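Side-chain contact in Iron(3+)-hydroxamate-binding protein FhuD (Bacillus subtilis subsp. subtilis, PDB 3G9Q), which binds iron(3+)-hydroxamate complexes such as ferrichrome and hands them to the membrane permease of an ABC transporter: residues K130-A135 and G260-I265. Residues are numbered along the deposited sequence; the frame is centred on the assembly and turned at random.
Sequences KKVAAA and GQLEFI
Lys-131 meets Leu-262 with the root of its side chain: its CB lies 4.5 Å from CD2 of Leu-262, while the rest of the lysine turns away from that leucine. CG is set opposite the carbonyl carbon (chi1 -67°), and the chain then runs on to NZ, which forms a salt bridge with Glu-259, one residue ahead of segment 260-265. The same lysine thus offers aliphatic carbon to the leucine and charge to the helix turn before it. Its carbonyl O lies 4.2 Å from CD2 of Leu-262, a van der Waals contact with a methyl that has nothing to donate; the helical hydrogen bond to this oxygen comes from Ala-135 N, 3.1 Å away.

Val-132 comes next and presents one branch from the flank: CG2 stands 4.3 Å from CD2 of Leu-262, and its own CA is 4.2 Å from that same methyl. CD2 is therefore received by backbone and side-chain atoms of two successive residues. One turn on from Lys-131, Ala-135 directs its CB at the other branch, 4.3 Å from CD1 of Leu-262. With CG anti to the backbone N (chi1 179°) the leucine extends toward helix 118-143, and its fork puts CD2 on Lys-131 and Val-132 and CD1 on Ala-135.

No hydrogen bond links the segments, and just 117 Å² is buried between them. The short axes run nearly parallel, at 10°, but stay 11.3 Å apart, so a single leucine spans the gap. Helix 169-175 and the loop residue after it pack against the same leucine: Ile-171 and Leu-176 touch Leu-262, and Asp-175 touches Val-132. The contact thereby joins the long helix 118-143, which bridges the two lobes of this periplasmic-binding fold, to the C-terminal helix 255-270 alongside it.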
loop_
_atom_site.group_PDB
_atom_site.type_symbol
_atom_site.label_atom_id
_atom_site.label_comp_id
_atom_site.label_asym_id
_atom_site.label_seq_id
_atom_site.Cartn_x
_atom_site.Cartn_y
_atom_site.Cartn_z
ATOM N N LYS A 130 -0.461 13.072 -12.798
ATOM C CA LYS A 130 0.479 14.165 -13.020
ATOM C C LYS A 130 1.749 13.901 -12.194
ATOM O O LYS A 130 2.860 14.280 -12.586
ATOM C CB LYS A 130 -0.143 15.506 -12.612
ATOM C CG LYS A 130 0.746 16.721 -12.895
ATOM C CD LYS A 130 0.023 18.045 -12.629
ATOM C CE LYS A 130 0.936 19.226 -12.936
ATOM N NZ LYS A 130 2.246 19.049 -12.218
ATOM N N LYS A 131 1.569 13.244 -11.049
ATOM C CA LYS A 131 2.689 12.906 -10.197
ATOM C C LYS A 131 3.403 11.686 -10.753
ATOM O O LYS A 131 4.637 11.617 -10.749
ATOM C CB LYS A 131 2.243 12.614 -8.768
ATOM C CG LYS A 131 1.704 13.814 -8.018
ATOM C CD LYS A 131 2.094 13.745 -6.548
ATOM C CE LYS A 131 1.440 14.851 -5.757
ATOM N NZ LYS A 131 -0.032 14.664 -5.706
ATOM N N VAL A 132 2.642 10.709 -11.227
ATOM C CA VAL A 132 3.272 9.523 -11.774
ATOM C C VAL A 132 4.167 9.913 -12.949
ATOM O O VAL A 132 5.376 9.662 -12.935
ATOM C CB VAL A 132 2.231 8.479 -12.231
ATOM C CG1 VAL A 132 2.924 7.385 -13.037
ATOM C CG2 VAL A 132 1.547 7.864 -11.006
ATOM N N ALA A 133 3.569 10.558 -13.945
ATOM C CA ALA A 133 4.272 10.994 -15.143
ATOM C C ALA A 133 5.559 11.745 -14.852
ATOM O O ALA A 133 6.593 11.493 -15.468
ATOM C CB ALA A 133 3.350 11.878 -15.969
ATOM N N ALA A 134 5.476 12.689 -13.920
ATOM C CA ALA A 134 6.624 13.515 -13.544
ATOM C C ALA A 134 7.774 12.691 -12.965
ATOM O O ALA A 134 8.937 12.825 -13.382
ATOM C CB ALA A 134 6.188 14.562 -12.548
ATOM N N ALA A 135 7.434 11.842 -11.996
ATOM C CA ALA A 135 8.404 10.979 -11.339
ATOM C C ALA A 135 8.954 9.939 -12.325
ATOM O O ALA A 135 10.149 9.643 -12.330
ATOM C CB ALA A 135 7.753 10.283 -10.124
ATOM N N GLY A 260 2.281 8.794 -0.524
ATOM C CA GLY A 260 3.420 8.735 0.376
ATOM C C GLY A 260 4.487 7.747 -0.077
ATOM O O GLY A 260 5.691 8.006 0.050
ATOM N N GLN A 261 4.040 6.607 -0.601
ATOM C CA GLN A 261 4.951 5.573 -1.098
ATOM C C GLN A 261 5.697 6.022 -2.349
ATOM O O GLN A 261 6.875 5.725 -2.492
ATOM C CB GLN A 261 4.189 4.280 -1.414
ATOM C CG GLN A 261 3.435 3.693 -0.245
ATOM C CD GLN A 261 2.647 2.458 -0.629
ATOM O OE1 GLN A 261 2.039 1.810 0.223
ATOM N NE2 GLN A 261 2.649 2.127 -1.916
ATOM N N LEU A 262 5.020 6.729 -3.255
ATOM C CA LEU A 262 5.671 7.185 -4.477
ATOM C C LEU A 262 6.697 8.242 -4.165
ATOM O O LEU A 262 7.668 8.379 -4.891
ATOM C CB LEU A 262 4.667 7.744 -5.491
ATOM C CG LEU A 262 5.274 8.280 -6.808
ATOM C CD1 LEU A 262 6.141 7.231 -7.487
ATOM C CD2 LEU A 262 4.160 8.703 -7.746
ATOM N N GLU A 263 6.482 8.996 -3.092
ATOM C CA GLU A 263 7.436 10.034 -2.705
ATOM C C GLU A 263 8.699 9.328 -2.196
ATOM O O GLU A 263 9.820 9.651 -2.600
ATOM C CB GLU A 263 6.834 10.928 -1.613
ATOM C CG GLU A 263 7.619 12.210 -1.300
ATOM C CD GLU A 263 7.071 12.953 -0.061
ATOM O OE1 GLU A 263 5.853 13.274 -0.033
ATOM O OE2 GLU A 263 7.861 13.217 0.884
ATOM N N PHE A 264 8.513 8.342 -1.328
ATOM C CA PHE A 264 9.649 7.612 -0.797
ATOM C C PHE A 264 10.442 6.893 -1.891
ATOM O O PHE A 264 11.673 6.882 -1.851
ATOM C CB PHE A 264 9.186 6.609 0.251
ATOM C CG PHE A 264 10.247 5.637 0.650
ATOM C CD1 PHE A 264 11.337 6.047 1.387
ATOM C CD2 PHE A 264 10.167 4.309 0.265
ATOM C CE1 PHE A 264 12.333 5.146 1.736
ATOM C CE2 PHE A 264 11.162 3.402 0.611
ATOM C CZ PHE A 264 12.244 3.826 1.348
ATOM N N ILE A 265 9.738 6.285 -2.846
ATOM C CA ILE A 265 10.373 5.578 -3.958
ATOM C C ILE A 265 11.263 6.563 -4.747
ATOM O O ILE A 265 12.458 6.325 -4.948
ATOM C CB ILE A 265 9.316 4.990 -4.960
ATOM C CG1 ILE A 265 8.359 4.013 -4.242
ATOM C CG2 ILE A 265 10.037 4.343 -6.158
ATOM C CD1 ILE A 265 7.126 3.615 -5.048
#